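Local coordinates for protein hypothetical methylmalonyl-CoA decarboxylase alpha subunit (Sulfolobus tokodaii, PDB 1X0U) that belongs to the carboxyl transferase domain family within the ClpP/crotonase clan and occurs in an assembly of six protein chains, at residues N290-E293 with I294-K297; E241-N244 with L245-L249; I341-D344 with A345-A349. One frame throughout, in Å; residues are numbered along the deposited sequence.

How the contacts relate
Along the chain the order is contact 2, contact 1, contact 3. All three are local. Contact 2 lies wholly within helix 239-252. Contacts 1 and 3 cover the starts of helices 291-298 and 343-358, N-cap residue included. The helix of contact 2 packs on the first of two mixed sheets, against strands 166-170, 187-191 and 234-236. The helices of contacts 1 and 3 pack on the second sheet and both touch strand 315-322. These two contacts have centres about 20 Å apart. The centre of contact 2 lies about 23 Å from that of contact 1 and about 25 Å from that of contact 3. No two contacts touch. Both sheets lie within this one carboxyl transferase chain.

Contact 1. Residues N290-E293 with I294-K297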
loop_
_atom_site.group_PDB
_atom_site.type_symbol
_atom_site.label_atom_id
_atom_site.label_comp_id
_atom_site.label_asym_id
_atom_site.label_seq_id
_atom_site.Cartn_x
_atom_site.Cartn_y
_atom_site.Cartn_z
ATOM N N ASN A 290 24.498 -41.305 14.177
ATOM C CA ASN A 290 24.955 -40.138 13.437
ATOM C C ASN A 290 23.853 -39.447 12.634
ATOM O O ASN A 290 23.537 -39.871 11.519
ATOM C CB ASN A 290 26.098 -40.543 12.500
ATOM C CG ASN A 290 26.786 -39.352 11.882
ATOM O OD1 ASN A 290 26.578 -38.215 12.305
ATOM N ND2 ASN A 290 27.622 -39.603 10.887
ATOM N N MET A 291 23.281 -38.382 13.196
ATOM C CA MET A 291 22.216 -37.632 12.521
ATOM C C MET A 291 22.725 -37.002 11.225
ATOM O O MET A 291 21.970 -36.834 10.257
ATOM C CB MET A 291 21.657 -36.540 13.449
ATOM C CG MET A 291 20.598 -35.615 12.814
ATOM S SD MET A 291 19.051 -36.428 12.287
ATOM C CE MET A 291 19.130 -36.196 10.541
ATOM N N ARG A 292 24.010 -36.667 11.198
ATOM C CA ARG A 292 24.592 -36.060 10.008
ATOM C C ARG A 292 24.558 -37.035 8.843
ATOM O O ARG A 292 24.535 -36.631 7.686
ATOM C CB ARG A 292 26.046 -35.643 10.255
ATOM C CG ARG A 292 26.227 -34.535 11.266
ATOM C CD ARG A 292 27.634 -33.935 11.167
ATOM N NE ARG A 292 27.781 -32.788 12.055
ATOM C CZ ARG A 292 27.880 -32.882 13.374
ATOM N NH1 ARG A 292 27.860 -34.074 13.955
ATOM N NH2 ARG A 292 27.975 -31.784 14.114
ATOM N N GLU A 293 24.563 -38.327 9.148
ATOM C CA GLU A 293 24.550 -39.325 8.094
ATOM C C GLU A 293 23.203 -39.324 7.413
ATOM O O GLU A 293 23.099 -39.578 6.215
ATOM C CB GLU A 293 24.870 -40.717 8.651
ATOM C CG GLU A 293 24.922 -41.780 7.577
ATOM C CD GLU A 293 25.894 -41.428 6.469
ATOM O OE1 GLU A 293 25.608 -41.767 5.301
ATOM O OE2 GLU A 293 26.950 -40.819 6.763
ATOM N N ILE A 294 22.164 -39.021 8.177
ATOM C CA ILE A 294 20.828 -38.961 7.617
ATOM C C ILE A 294 20.722 -37.744 6.701
ATOM O O ILE A 294 20.131 -37.830 5.621
ATOM C CB ILE A 294 19.758 -38.884 8.724
ATOM C CG1 ILE A 294 19.816 -40.154 9.584
ATOM C CG2 ILE A 294 18.385 -38.722 8.101
ATOM C CD1 ILE A 294 18.781 -40.203 10.705
ATOM N N ILE A 295 21.303 -36.614 7.110
ATOM C CA ILE A 295 21.228 -35.439 6.249
ATOM C C ILE A 295 21.982 -35.694 4.939
ATOM O O ILE A 295 21.438 -35.438 3.867
ATOM C CB ILE A 295 21.786 -34.124 6.922
ATOM C CG1 ILE A 295 23.289 -34.223 7.125
ATOM C CG2 ILE A 295 21.116 -33.871 8.273
ATOM C CD1 ILE A 295 23.885 -33.021 7.861
ATOM N N TYR A 296 23.214 -36.213 5.008
ATOM C CA TYR A 296 23.976 -36.457 3.776
ATOM C C TYR A 296 23.183 -37.349 2.829
ATOM O O TYR A 296 23.220 -37.166 1.612
ATOM C CB TYR A 296 25.338 -37.125 4.047
ATOM C CG TYR A 296 26.214 -36.431 5.068
ATOM C CD1 TYR A 296 26.241 -35.039 5.167
ATOM C CD2 TYR A 296 27.018 -37.167 5.939
ATOM C CE1 TYR A 296 27.042 -34.396 6.110
ATOM C CE2 TYR A 296 27.826 -36.534 6.887
ATOM C CZ TYR A 296 27.830 -35.150 6.965
ATOM O OH TYR A 296 28.614 -34.514 7.902
ATOM N N LYS A 297 22.477 -38.323 3.393
ATOM C CA LYS A 297 21.679 -39.244 2.593
ATOM C C LYS A 297 20.497 -38.553 1.931
ATOM O O LYS A 297 20.061 -38.965 0.865
ATOM C CB LYS A 297 21.143 -40.393 3.459
ATOM C CG LYS A 297 21.813 -41.758 3.253
ATOM C CD LYS A 297 22.809 -42.077 4.363
ATOM C CE LYS A 297 23.018 -43.590 4.526
ATOM N NZ LYS A 297 23.392 -44.277 3.250
#
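M291 folds its thioether back against I294 in the first turn of helix 291-298. Its CG stands anti to the backbone N (chi1 176°), and bends at the next two torsions swing the methyl round. M291 CE then lies 3.3 Å from I294 CB, tighter than usual van der Waals contact. The two side chains cross at about a right angle. The same methyl also meets I295 CG2, at 3.8 Å.

R292 and Y296 run side by side and point the same way. The arginine chain is extended, and R292 CD passes 3.5 Å from Y296 OH. Its guanidinium is turned 38° from the ring plane and pairs with E306.

E293 bends at chi2 (55°), which turns its carboxylate forward, toward the next turn. E293 OE1 lies against the K297 stem, nearest K297 CD at 3.0 Å. It reaches K297 NZ only in a long salt bridge of 3.9 Å. E293 OE2 sits at the ring edge, 3.7 Å from Y296 CD2.

I295 N donates to M291 O at 3.2 Å. N290 is the N-cap residue; its OD1 accepts a weak bond from R292 N.

M291, I294 and I295 form the buried apolar side, where the M291 methyl is tightly packed and M291 and I295 meet L366. The side of E293, Y296 and K297 is partly exposed. The E293–K297 pair probably adds only a modest attraction, while the acidic E293 near the helix start probably suits the helix dipole.

Contact 2. Residues E241-N244 with L245-L249; sequences EAIN and LTKRL
I243 and T246 are joined by the side-chain hydrogen bond of this contact. T246 OG1 donates to I243 O at 2.8 Å. The hydroxyl sits between the backbone N and the carbonyl carbon (chi1 72°), which turns it back to the preceding turn. It meets the oxygen well off the C=O line, at a C=O...donor angle of 117°. I243 O also accepts from K247 N at 3.0 Å. Both donors come from the same face of the carbonyl plane, so two bonds grip this one oxygen.

The remaining backbone bonds step regularly along the helix. L245 N binds E241 O at 2.8 Å, and T246 N binds A242 O at 2.9 Å. R248 N binds N244 O.

The carbon contact between side chains is that of I243 with the methylenes of K247. These side chains run alongside each other and point the same way. K247 is extended beyond CG, which lays its methylenes past the isoleucine tip. I243 CD1 is 3.4 Å from K247 CE, a tight approach. L49 of helix 42-49 touches I243, T246 and K247.

Elsewhere R248 pairs with E303. A242, T246 and L249 reach strands 166-170 and 187-191. A threonine hydroxyl bonded to a main-chain carbonyl of the preceding turn is a familiar feature of alpha-helices. Here it belongs to helix 239-252, which follows strand 234-236 and packs against the mixed sheet of this crotonase-clan fold.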
loop_
_atom_site.group_PDB
_atom_site.type_symbol
_atom_site.label_atom_id
_atom_site.label_comp_id
_atom_site.label_asym_id
_atom_site.label_seq_id
_atom_site.Cartn_x
_atom_site.Cartn_y
_atom_site.Cartn_z
ATOM N N GLU A 241 40.981 -20.092 2.808
ATOM C CA GLU A 241 39.820 -20.903 3.169
ATOM C C GLU A 241 38.648 -20.002 3.577
ATOM O O GLU A 241 37.499 -20.276 3.245
ATOM C CB GLU A 241 40.174 -21.886 4.298
ATOM C CG GLU A 241 40.970 -23.125 3.830
ATOM C CD GLU A 241 41.396 -24.069 4.967
ATOM O OE1 GLU A 241 41.959 -25.141 4.661
ATOM O OE2 GLU A 241 41.180 -23.749 6.157
ATOM N N ALA A 242 38.942 -18.922 4.288
ATOM C CA ALA A 242 37.903 -17.990 4.700
ATOM C C ALA A 242 37.179 -17.443 3.473
ATOM O O ALA A 242 35.951 -17.404 3.448
ATOM C CB ALA A 242 38.509 -16.837 5.500
ATOM N N ILE A 243 37.924 -17.039 2.447
ATOM C CA ILE A 243 37.262 -16.492 1.273
ATOM C C ILE A 243 36.617 -17.561 0.385
ATOM O O ILE A 243 35.632 -17.277 -0.291
ATOM C CB ILE A 243 38.204 -15.542 0.444
ATOM C CG1 ILE A 243 38.691 -16.210 -0.832
ATOM C CG2 ILE A 243 39.353 -15.063 1.297
ATOM C CD1 ILE A 243 37.741 -16.024 -2.004
ATOM N N ASN A 244 37.151 -18.777 0.369
ATOM C CA ASN A 244 36.514 -19.825 -0.431
ATOM C C ASN A 244 35.204 -20.146 0.264
ATOM O O ASN A 244 34.201 -20.415 -0.379
ATOM C CB ASN A 244 37.350 -21.108 -0.498
ATOM C CG ASN A 244 38.455 -21.033 -1.520
ATOM O OD1 ASN A 244 38.386 -20.261 -2.475
ATOM N ND2 ASN A 244 39.477 -21.853 -1.336
ATOM N N LEU A 245 35.230 -20.111 1.591
ATOM C CA LEU A 245 34.048 -20.399 2.382
ATOM C C LEU A 245 33.001 -19.310 2.112
ATOM O O LEU A 245 31.833 -19.624 1.896
ATOM C CB LEU A 245 34.414 -20.443 3.871
ATOM C CG LEU A 245 33.536 -21.126 4.934
ATOM C CD1 LEU A 245 33.175 -20.115 5.995
ATOM C CD2 LEU A 245 32.290 -21.737 4.326
ATOM N N THR A 246 33.412 -18.038 2.105
ATOM C CA THR A 246 32.448 -16.970 1.854
ATOM C C THR A 246 31.809 -17.153 0.479
ATOM O O THR A 246 30.601 -16.944 0.320
ATOM C CB THR A 246 33.066 -15.552 1.919
ATOM O OG1 THR A 246 33.893 -15.343 0.772
ATOM C CG2 THR A 246 33.884 -15.367 3.180
ATOM N N LYS A 247 32.604 -17.543 -0.512
ATOM C CA LYS A 247 32.065 -17.776 -1.855
ATOM C C LYS A 247 31.028 -18.891 -1.811
ATOM O O LYS A 247 30.007 -18.834 -2.487
ATOM C CB LYS A 247 33.154 -18.202 -2.835
ATOM C CG LYS A 247 34.124 -17.134 -3.266
ATOM C CD LYS A 247 35.085 -17.752 -4.270
ATOM C CE LYS A 247 36.069 -16.749 -4.815
ATOM N NZ LYS A 247 36.877 -17.361 -5.909
ATOM N N ARG A 248 31.307 -19.918 -1.015
ATOM C CA ARG A 248 30.394 -21.048 -0.904
ATOM C C ARG A 248 29.126 -20.631 -0.161
ATOM O O ARG A 248 28.016 -21.027 -0.532
ATOM C CB ARG A 248 31.074 -22.210 -0.183
ATOM C CG ARG A 248 30.280 -23.502 -0.276
ATOM C CD ARG A 248 30.854 -24.608 0.591
ATOM N NE ARG A 248 29.940 -25.747 0.631
ATOM C CZ ARG A 248 30.017 -26.736 1.514
ATOM N NH1 ARG A 248 30.970 -26.731 2.436
ATOM N NH2 ARG A 248 29.134 -27.725 1.478
ATOM N N LEU A 249 29.294 -19.827 0.884
ATOM C CA LEU A 249 28.160 -19.351 1.657
ATOM C C LEU A 249 27.263 -18.518 0.748
ATOM O O LEU A 249 26.059 -18.737 0.681
ATOM C CB LEU A 249 28.642 -18.501 2.836
ATOM C CG LEU A 249 27.548 -17.941 3.743
ATOM C CD1 LEU A 249 26.675 -19.101 4.248
ATOM C CD2 LEU A 249 28.182 -17.176 4.914
#

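Contact 3. Residues I341-D344 with A345-A349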
loop_
_atom_site.group_PDB
_atom_site.type_symbol
_atom_site.label_atom_id
_atom_site.label_comp_id
_atom_site.label_asym_id
_atom_site.label_seq_id
_atom_site.Cartn_x
_atom_site.Cartn_y
_atom_site.Cartn_z
ATOM N N ILE A 341 17.673 -30.289 23.908
ATOM C CA ILE A 341 17.890 -28.911 23.516
ATOM C C ILE A 341 18.444 -28.157 24.717
ATOM O O ILE A 341 18.149 -28.483 25.872
ATOM C CB ILE A 341 16.584 -28.272 22.967
ATOM C CG1 ILE A 341 16.608 -26.761 23.168
ATOM C CG2 ILE A 341 15.379 -28.918 23.618
ATOM C CD1 ILE A 341 17.600 -26.065 22.321
ATOM N N ASP A 342 19.249 -27.145 24.423
ATOM C CA ASP A 342 19.938 -26.365 25.436
ATOM C C ASP A 342 19.894 -24.854 25.149
ATOM O O ASP A 342 19.448 -24.447 24.088
ATOM C CB ASP A 342 21.379 -26.866 25.442
ATOM C CG ASP A 342 22.177 -26.302 26.541
ATOM O OD1 ASP A 342 21.661 -26.293 27.679
ATOM O OD2 ASP A 342 23.319 -25.884 26.264
ATOM N N ILE A 343 20.360 -24.036 26.096
ATOM C CA ILE A 343 20.396 -22.575 25.922
ATOM C C ILE A 343 21.182 -22.172 24.671
ATOM O O ILE A 343 20.694 -21.414 23.825
ATOM C CB ILE A 343 21.061 -21.882 27.123
ATOM C CG1 ILE A 343 20.114 -21.879 28.318
ATOM C CG2 ILE A 343 21.431 -20.454 26.768
ATOM C CD1 ILE A 343 20.714 -21.240 29.563
ATOM N N ASP A 344 22.409 -22.674 24.568
ATOM C CA ASP A 344 23.261 -22.372 23.429
ATOM C C ASP A 344 22.626 -22.839 22.127
ATOM O O ASP A 344 22.627 -22.122 21.129
ATOM C CB ASP A 344 24.627 -23.052 23.591
ATOM C CG ASP A 344 25.477 -22.418 24.684
ATOM O OD1 ASP A 344 26.565 -22.955 24.976
ATOM O OD2 ASP A 344 25.067 -21.390 25.245
ATOM N N ALA A 345 22.086 -24.052 22.149
ATOM C CA ALA A 345 21.466 -24.651 20.973
ATOM C C ALA A 345 20.210 -23.893 20.572
ATOM O O ALA A 345 19.959 -23.671 19.389
ATOM C CB ALA A 345 21.143 -26.111 21.252
ATOM N N ALA A 346 19.422 -23.495 21.560
ATOM C CA ALA A 346 18.215 -22.733 21.273
ATOM C C ALA A 346 18.633 -21.443 20.548
ATOM O O ALA A 346 17.986 -21.030 19.574
ATOM C CB ALA A 346 17.476 -22.407 22.570
ATOM N N ASP A 347 19.724 -20.819 21.005
ATOM C CA ASP A 347 20.207 -19.588 20.371
ATOM C C ASP A 347 20.679 -19.852 18.949
ATOM O O ASP A 347 20.337 -19.137 18.015
ATOM C CB ASP A 347 21.362 -18.967 21.168
ATOM C CG ASP A 347 20.892 -18.287 22.427
ATOM O OD1 ASP A 347 19.706 -17.927 22.495
ATOM O OD2 ASP A 347 21.711 -18.102 23.342
ATOM N N LYS A 348 21.483 -20.889 18.801
ATOM C CA LYS A 348 22.002 -21.273 17.502
ATOM C C LYS A 348 20.847 -21.524 16.521
ATOM O O LYS A 348 20.779 -20.927 15.451
ATOM C CB LYS A 348 22.861 -22.523 17.695
ATOM C CG LYS A 348 23.216 -23.315 16.451
ATOM C CD LYS A 348 24.196 -24.411 16.866
ATOM C CE LYS A 348 24.439 -25.450 15.795
ATOM N NZ LYS A 348 25.518 -26.385 16.269
ATOM N N ALA A 349 19.929 -22.401 16.902
ATOM C CA ALA A 349 18.790 -22.727 16.043
ATOM C C ALA A 349 17.894 -21.525 15.739
ATOM O O ALA A 349 17.609 -21.233 14.578
ATOM C CB ALA A 349 17.953 -23.851 16.685
HETATM O O HOH W 1 23.941 -18.925 24.702
#
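The beta-alpha-beta unit of strand 325-332, helix 343-358 and strand 363-369 contains this contact, in which I341 meets A345 and A346 at the helix start. D342 is the N-cap residue. The side chain of I341, which precedes it, folds over the first turn. Its CG1 lies roughly anti to the backbone N (chi1 154°), and a bend at chi2 (69°) carries the tip over the A346 backbone. I341 CD1 is 3.2 Å from A346 N. The same I341 CD1 is 3.7 Å from A345 CB and equally close to A346 CB, so one methyl is shared between two small neighbours.

Backbone bonds set the turn. A346 N donates to D342 O at 2.7 Å. D347 N donates to I343 O at 3.0 Å, and K348 N to D344 O at 2.9 Å.

D344 and D347 carry like charges on the same side of the helix. Their nearest carboxylate oxygens, D344 OD2 and D347 OD2, stay 5.1 Å apart. One water bridges them, its oxygen donating to D344 OD2 at 2.8 Å and to D347 OD2 at 2.7 Å. The shared water probably eases the repulsion. D347 also forms a salt bridge with K389, which should further offset its charge. The D347 side chain lies alongside I343, pointing the same way.

K348 extends away from the turn and gives its NZ to the carbonyl oxygens of H308, W311, A312 and I315. I343, D347 and A349 face helix 383-396. A345 and K348 face strand 315-322, so the helix start is held between that helix and the sheet.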